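Local coordinates for protein exoribonuclease II, mitochondrial (Candida glabrata, PDB 6F3H) that probably degrades RNA from the 3' end as the nuclease of the mitochondrial degradosome, an RNB-family exoribonuclease that binds magnesium, at residues A379-V384 / P472-N477; G433-S438 / D448-V453. The protein carries 1 engineered substitution. All coordinates share one frame; numbering follows the deposited sequence.

Interaction 1. Residues A379-V384 / P472-N477; sequences AMPTIV and PKSFCN
With CG of Phe475 anti to its carbonyl carbon (chi1 -70°), the phenyl ring extends from the first turn of helix 473-479 so that one of its faces meets Pro381. Ser474, one residue earlier, carries OG between its backbone N and carbonyl carbon (chi1 73°), where the hydroxyl meets the carbonyl of Ala379. Two neighbouring side chains of one helical turn thus engage the loop that follows helix 369-378 in two different ways.

The first is a CH-pi contact. Pro381 CB sits 3.4 Å from the centroid of the Phe475 ring, almost straight above its middle, a position that gives one face of the ring to the pyrrolidine. The loop backbone runs past the ring as well: Pro381 N comes to 3.4 Å from Phe475 CE1, while the Ala379 carbonyl carbon lies by the ring edge. Ala379 CB adds a looser apolar touch, 4.3 Å from the same Phe475 CE1.

The second is polar. Ser474 OG donates a hydrogen bond of 2.9 Å to Ala379 O, coming from above the carbonyl plane, 46° out of it. Met380, present as selenomethionine, lays its selenium alongside the serine, SE lying 3.5 Å from Ser474 CB. Pro381 itself is the centre of an inverse gamma turn, closed by a weak bond from Thr382 N to Met380 O.

Phe475 also meets the Phe435 ring, and both Phe475 and Pro381 touch Leu434, which ties this surface contact to the interior of the RNB region. Chemically, the loop is held by the face of one ring and by a single directional bond; neither involves a formal charge, so the attachment should depend little on ionisation.

Interaction 2. Residues G433-S438 / D448-V453; sequences GLFPES and DDVLRV
Phe435 enters the contact first, meeting the opening turn of helix 449-456 with both face and edge. Leu451 CD1 lies over one face, displaced from the ring centre and 4.1 Å from Phe435 CE2. In the plane of the ring, Val450 CG1 closes on the edge at 3.8 Å from Phe435 CE1. The Asp448 carboxylate also approaches this edge, its plane turned 83° from that of the ring. Pro436 adds only a loose touch of its CD on the same carboxylate.

Glu437 brings the polar grip. Bent at chi2 (84°), its chain lets OE1 accept from Asp448 N at 2.9 Å on the syn side, a bent bond, 131° at the hydrogen, and OE1 takes a second bond from Ser447 N. Its aliphatic part rests on Leu451 CD2. Asp448 is the helix N-cap, its OD1 accepting from Leu451 N at 2.9 Å. The two carboxylates come within 4.4 Å (Glu437 OE2 to Asp448 OD2), a like-charge proximity that the N-H groups bound to each carboxylate's other oxygen probably ease in part.

The loop follows strand 421-429, and Arg714 of helix 703-716 binds Glu437 O. Beyond the contact, Val450 packs against helix 369-378 and against Phe475 of helix 473-479.

Overall arrangement
Interaction 1 lies at the surface and interaction 2 is buried, yet their centres are only about 10 Å apart and their hydrophobic sides merge. Ala379 and Pro472 both touch Val450 of helix 449-456, and Leu434 packs on helix 473-479, so each loop also meets the helix of the other contact. Each contact joins a loop to the first turn of a helix, but by different means. At the surface, a hydroxyl donates to a loop carbonyl beside a proline laid on an aromatic ring. In the interior, a glutamate receives backbone N-H groups at the helix start while a leucine and a valine pack on a face and edge of the other ring. Both lie away from the magnesium site.

Interaction 1. Residues A379-V384 / P472-N477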
ATOM      1  N   ALA A 379      -3.902  -0.412  27.393  1.00 81.81           N
ATOM      2  CA  ALA A 379      -3.226   0.872  27.362  1.00 82.97           C
ATOM      3  C   ALA A 379      -4.256   1.976  27.505  1.00 83.61           C
ATOM      4  O   ALA A 379      -5.405   1.833  27.070  1.00 73.86           O
ATOM      5  CB  ALA A 379      -2.448   1.063  26.061  1.00 79.78           C
HETATM    6  N   MSE A 380      -3.838   3.065  28.154  1.00 90.02           N
HETATM    7  CA  MSE A 380      -4.672   4.252  28.385  1.00 96.35           C
HETATM    8  C   MSE A 380      -3.808   5.515  28.335  1.00 93.92           C
HETATM    9  O   MSE A 380      -2.701   5.537  28.877  1.00 93.19           O
HETATM   10  CB  MSE A 380      -5.402   4.168  29.731  1.00109.42           C
HETATM   11  CG  MSE A 380      -6.380   2.998  29.841  1.00129.94           C
HETATM   12 SE   MSE A 380      -8.077   3.505  29.038  1.00147.89          SE
HETATM   13  CE  MSE A 380      -9.381   2.536  30.145  1.00154.31           C
ATOM     14  N   PRO A 381      -4.335   6.581  27.702  1.00 94.84           N
ATOM     15  CA  PRO A 381      -3.513   7.763  27.357  1.00 92.72           C
ATOM     16  C   PRO A 381      -3.380   8.772  28.491  1.00 97.08           C
ATOM     17  O   PRO A 381      -3.604   9.967  28.314  1.00 93.73           O
ATOM     18  CB  PRO A 381      -4.279   8.349  26.170  1.00 85.51           C
ATOM     19  CG  PRO A 381      -5.713   8.015  26.469  1.00 84.56           C
ATOM     20  CD  PRO A 381      -5.711   6.687  27.179  1.00 89.70           C
ATOM     21  N   THR A 382      -2.893   8.305  29.634  1.00107.65           N
ATOM     22  CA  THR A 382      -2.890   9.113  30.847  1.00114.45           C
ATOM     23  C   THR A 382      -2.079  10.399  30.707  1.00117.61           C
ATOM     24  O   THR A 382      -2.088  11.231  31.618  1.00120.58           O
ATOM     25  CB  THR A 382      -2.357   8.293  32.026  1.00115.59           C
ATOM     26  N   ILE A 383      -1.415  10.599  29.569  1.00111.49           N
ATOM     27  CA  ILE A 383      -0.770  11.882  29.313  1.00 98.33           C
ATOM     28  C   ILE A 383      -1.883  12.910  29.124  1.00 97.95           C
ATOM     29  O   ILE A 383      -2.580  12.885  28.107  1.00 99.73           O
ATOM     30  CB  ILE A 383       0.156  11.821  28.095  1.00 87.85           C
ATOM     31  N   VAL A 384      -2.091  13.775  30.130  1.00 92.38           N
ATOM     32  CA  VAL A 384      -3.150  14.801  30.118  1.00 84.05           C
ATOM     33  C   VAL A 384      -2.651  16.216  30.521  1.00 75.55           C
ATOM     34  O   VAL A 384      -2.964  17.243  29.875  1.00 67.60           O
ATOM     35  CB  VAL A 384      -4.320  14.356  31.032  1.00 83.66           C
ATOM     36  N   PRO A 472      -4.536   2.417  19.792  1.00 60.59           N
ATOM     37  CA  PRO A 472      -5.411   1.607  20.663  1.00 60.23           C
ATOM     38  C   PRO A 472      -6.837   2.140  20.708  1.00 60.79           C
ATOM     39  O   PRO A 472      -7.099   3.305  20.420  1.00 61.74           O
ATOM     40  CB  PRO A 472      -4.757   1.705  22.048  1.00 57.46           C
ATOM     41  CG  PRO A 472      -3.415   2.293  21.833  1.00 54.50           C
ATOM     42  CD  PRO A 472      -3.400   3.008  20.520  1.00 53.53           C
ATOM     43  N   LYS A 473      -7.769   1.276  21.126  1.00 59.93           N
ATOM     44  CA  LYS A 473      -9.162   1.707  21.219  1.00 57.40           C
ATOM     45  C   LYS A 473      -9.295   2.868  22.173  1.00 63.30           C
ATOM     46  O   LYS A 473     -10.008   3.831  21.889  1.00 70.21           O
ATOM     47  CB  LYS A 473     -10.072   0.568  21.686  1.00 55.26           C
ATOM     48  N   SER A 474      -8.611   2.794  23.313  1.00 64.07           N
ATOM     49  CA  SER A 474      -8.743   3.837  24.323  1.00 66.67           C
ATOM     50  C   SER A 474      -8.379   5.200  23.761  1.00 65.91           C
ATOM     51  O   SER A 474      -9.117   6.172  23.931  1.00 74.86           O
ATOM     52  CB  SER A 474      -7.856   3.519  25.515  1.00 71.03           C
ATOM     53  OG  SER A 474      -6.508   3.728  25.176  1.00 73.08           O
ATOM     54  N   PHE A 475      -7.248   5.284  23.077  1.00 60.83           N
ATOM     55  CA  PHE A 475      -6.815   6.547  22.500  1.00 59.58           C
ATOM     56  C   PHE A 475      -7.760   7.019  21.410  1.00 58.88           C
ATOM     57  O   PHE A 475      -7.865   8.226  21.159  1.00 57.99           O
ATOM     58  CB  PHE A 475      -5.415   6.387  21.910  1.00 63.39           C
ATOM     59  CG  PHE A 475      -4.330   6.204  22.933  1.00 64.29           C
ATOM     60  CD1 PHE A 475      -4.436   5.243  23.919  1.00 67.96           C
ATOM     61  CD2 PHE A 475      -3.174   6.957  22.865  1.00 61.89           C
ATOM     62  CE1 PHE A 475      -3.439   5.071  24.848  1.00 70.38           C
ATOM     63  CE2 PHE A 475      -2.169   6.791  23.789  1.00 64.51           C
ATOM     64  CZ  PHE A 475      -2.294   5.847  24.779  1.00 68.78           C
ATOM     65  N   CYS A 476      -8.449   6.090  20.749  1.00 60.88           N
ATOM     66  CA  CYS A 476      -9.339   6.484  19.666  1.00 72.59           C
ATOM     67  C   CYS A 476     -10.605   7.141  20.200  1.00 75.21           C
ATOM     68  O   CYS A 476     -11.080   8.136  19.642  1.00 77.46           O
ATOM     69  CB  CYS A 476      -9.684   5.273  18.789  1.00 83.68           C
ATOM     70  SG  CYS A 476      -8.351   4.623  17.697  1.00 88.85           S
ATOM     71  N   ASN A 477     -11.159   6.597  21.277  1.00 75.09           N
ATOM     72  CA  ASN A 477     -12.348   7.175  21.884  1.00 74.38           C
ATOM     73  C   ASN A 477     -12.086   8.592  22.347  1.00 73.16           C
ATOM     74  O   ASN A 477     -12.929   9.480  22.168  1.00 77.25           O
ATOM     75  CB  ASN A 477     -12.783   6.292  23.041  1.00 85.85           C
ATOM     76  CG  ASN A 477     -13.582   5.112  22.573  1.00 96.84           C
ATOM     77  OD1 ASN A 477     -14.295   5.201  21.570  1.00102.83           O
ATOM     78  ND2 ASN A 477     -13.434   3.979  23.259  1.00 96.66           N
TER

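Interaction 2. Residues G433-S438 / D448-V453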
ATOM      1  N   GLY A 433      -1.432  14.583  20.818  1.00 58.95           N
ATOM      2  CA  GLY A 433      -1.425  15.107  22.172  1.00 55.82           C
ATOM      3  C   GLY A 433      -1.363  14.066  23.273  1.00 58.10           C
ATOM      4  O   GLY A 433      -0.881  14.360  24.366  1.00 63.11           O
ATOM      5  N   LEU A 434      -1.831  12.847  23.018  1.00 58.04           N
ATOM      6  CA  LEU A 434      -1.944  11.886  24.119  1.00 62.23           C
ATOM      7  C   LEU A 434      -0.607  11.287  24.542  1.00 61.06           C
ATOM      8  O   LEU A 434      -0.581  10.444  25.452  1.00 59.07           O
ATOM      9  CB  LEU A 434      -2.946  10.781  23.768  1.00 61.95           C
ATOM     10  CG  LEU A 434      -4.323  11.319  23.347  1.00 63.45           C
ATOM     11  CD1 LEU A 434      -4.422  11.338  21.883  1.00 65.68           C
ATOM     12  CD2 LEU A 434      -5.496  10.519  23.873  1.00 64.31           C
ATOM     13  N   PHE A 435       0.496  11.735  23.942  1.00 62.79           N
ATOM     14  CA  PHE A 435       1.805  11.160  24.163  1.00 70.47           C
ATOM     15  C   PHE A 435       2.800  12.181  24.701  1.00 72.49           C
ATOM     16  O   PHE A 435       2.909  13.288  24.159  1.00 71.46           O
ATOM     17  CB  PHE A 435       2.362  10.587  22.861  1.00 72.74           C
ATOM     18  CG  PHE A 435       1.524   9.498  22.289  1.00 76.24           C
ATOM     19  CD1 PHE A 435       1.443   8.266  22.915  1.00 80.05           C
ATOM     20  CD2 PHE A 435       0.833   9.688  21.115  1.00 72.77           C
ATOM     21  CE1 PHE A 435       0.668   7.250  22.385  1.00 75.11           C
ATOM     22  CE2 PHE A 435       0.057   8.668  20.583  1.00 69.72           C
ATOM     23  CZ  PHE A 435      -0.027   7.455  21.221  1.00 68.39           C
ATOM     24  N   PRO A 436       3.599  11.800  25.697  1.00 73.57           N
ATOM     25  CA  PRO A 436       4.641  12.706  26.207  1.00 73.26           C
ATOM     26  C   PRO A 436       5.550  13.265  25.136  1.00 71.79           C
ATOM     27  O   PRO A 436       6.114  14.353  25.313  1.00 73.11           O
ATOM     28  CB  PRO A 436       5.404  11.814  27.193  1.00 73.77           C
ATOM     29  CG  PRO A 436       4.342  10.886  27.709  1.00 76.13           C
ATOM     30  CD  PRO A 436       3.466  10.588  26.522  1.00 76.00           C
ATOM     31  N   GLU A 437       5.702  12.570  24.017  1.00 69.98           N
ATOM     32  CA  GLU A 437       6.602  13.059  22.984  1.00 70.50           C
ATOM     33  C   GLU A 437       6.119  14.350  22.349  1.00 69.91           C
ATOM     34  O   GLU A 437       6.910  15.014  21.676  1.00 70.09           O
ATOM     35  CB  GLU A 437       6.801  12.008  21.898  1.00 73.43           C
ATOM     36  CG  GLU A 437       7.836  10.924  22.235  1.00 82.54           C
ATOM     37  CD  GLU A 437       7.288   9.774  23.078  1.00 88.38           C
ATOM     38  OE1 GLU A 437       8.072   8.856  23.430  1.00 86.75           O
ATOM     39  OE2 GLU A 437       6.087   9.808  23.425  1.00 94.21           O
ATOM     40  N   SER A 438       4.839  14.702  22.512  1.00 67.13           N
ATOM     41  CA  SER A 438       4.337  15.927  21.901  1.00 65.08           C
ATOM     42  C   SER A 438       5.031  17.156  22.455  1.00 67.46           C
ATOM     43  O   SER A 438       5.199  18.152  21.745  1.00 67.16           O
ATOM     44  CB  SER A 438       2.836  16.039  22.134  1.00 64.39           C
ATOM     45  OG  SER A 438       2.511  15.653  23.459  1.00 63.67           O
ATOM     46  N   ASP A 448       8.107   6.056  24.065  1.00 93.99           N
ATOM     47  CA  ASP A 448       6.808   5.492  24.408  1.00 90.53           C
ATOM     48  C   ASP A 448       6.512   4.198  23.668  1.00 85.11           C
ATOM     49  O   ASP A 448       6.737   4.092  22.459  1.00 82.37           O
ATOM     50  CB  ASP A 448       5.700   6.508  24.106  1.00 87.58           C
ATOM     51  CG  ASP A 448       4.317   6.031  24.551  1.00 87.43           C
ATOM     52  OD1 ASP A 448       3.850   4.982  24.041  1.00 89.40           O
ATOM     53  OD2 ASP A 448       3.682   6.710  25.388  1.00 86.83           O
ATOM     54  N   ASP A 449       5.938   3.239  24.400  1.00 83.20           N
ATOM     55  CA  ASP A 449       5.577   1.953  23.812  1.00 86.45           C
ATOM     56  C   ASP A 449       4.471   2.121  22.793  1.00 76.04           C
ATOM     57  O   ASP A 449       4.638   1.803  21.608  1.00 73.76           O
ATOM     58  CB  ASP A 449       5.106   0.976  24.895  1.00100.05           C
ATOM     59  CG  ASP A 449       6.222   0.498  25.790  1.00109.34           C
ATOM     60  OD1 ASP A 449       7.411   0.674  25.428  1.00110.97           O
ATOM     61  OD2 ASP A 449       5.890  -0.048  26.869  1.00112.33           O
ATOM     62  N   VAL A 450       3.328   2.633  23.244  1.00 70.20           N
ATOM     63  CA  VAL A 450       2.182   2.735  22.358  1.00 66.88           C
ATOM     64  C   VAL A 450       2.542   3.532  21.124  1.00 64.36           C
ATOM     65  O   VAL A 450       2.026   3.273  20.032  1.00 71.50           O
ATOM     66  CB  VAL A 450       0.990   3.338  23.108  1.00 66.07           C
ATOM     67  CG1 VAL A 450      -0.189   3.538  22.166  1.00 64.69           C
ATOM     68  CG2 VAL A 450       0.615   2.428  24.257  1.00 67.04           C
ATOM     69  N   LEU A 451       3.452   4.478  21.254  1.00 56.60           N
ATOM     70  CA  LEU A 451       3.758   5.261  20.076  1.00 60.31           C
ATOM     71  C   LEU A 451       4.640   4.484  19.114  1.00 66.59           C
ATOM     72  O   LEU A 451       4.382   4.475  17.906  1.00 71.01           O
ATOM     73  CB  LEU A 451       4.420   6.569  20.480  1.00 61.72           C
ATOM     74  CG  LEU A 451       4.843   7.430  19.296  1.00 59.51           C
ATOM     75  CD1 LEU A 451       3.591   7.896  18.557  1.00 55.72           C
ATOM     76  CD2 LEU A 451       5.660   8.623  19.775  1.00 55.58           C
ATOM     77  N   ARG A 452       5.668   3.814  19.633  1.00 65.66           N
ATOM     78  CA  ARG A 452       6.516   2.993  18.778  1.00 65.99           C
ATOM     79  C   ARG A 452       5.690   1.960  18.035  1.00 58.14           C
ATOM     80  O   ARG A 452       5.864   1.747  16.831  1.00 57.56           O
ATOM     81  CB  ARG A 452       7.560   2.272  19.614  1.00 79.96           C
ATOM     82  CG  ARG A 452       8.680   3.073  20.206  1.00 91.03           C
ATOM     83  CD  ARG A 452       9.637   2.085  20.904  1.00100.50           C
ATOM     84  NE  ARG A 452       8.960   0.868  21.401  1.00107.86           N
ATOM     85  CZ  ARG A 452       8.963  -0.333  20.804  1.00110.57           C
ATOM     86  NH1 ARG A 452       8.307  -1.348  21.359  1.00109.10           N
ATOM     87  NH2 ARG A 452       9.597  -0.525  19.649  1.00111.57           N
ATOM     88  N   VAL A 453       4.794   1.291  18.752  1.00 54.59           N
ATOM     89  CA  VAL A 453       3.947   0.294  18.122  1.00 57.37           C
ATOM     90  C   VAL A 453       3.105   0.931  17.035  1.00 63.76           C
ATOM     91  O   VAL A 453       2.973   0.399  15.927  1.00 65.42           O
ATOM     92  CB  VAL A 453       3.061  -0.371  19.179  1.00 54.54           C
ATOM     93  CG1 VAL A 453       2.101  -1.330  18.511  1.00 52.60           C
ATOM     94  CG2 VAL A 453       3.916  -1.040  20.193  1.00 57.79           C
TER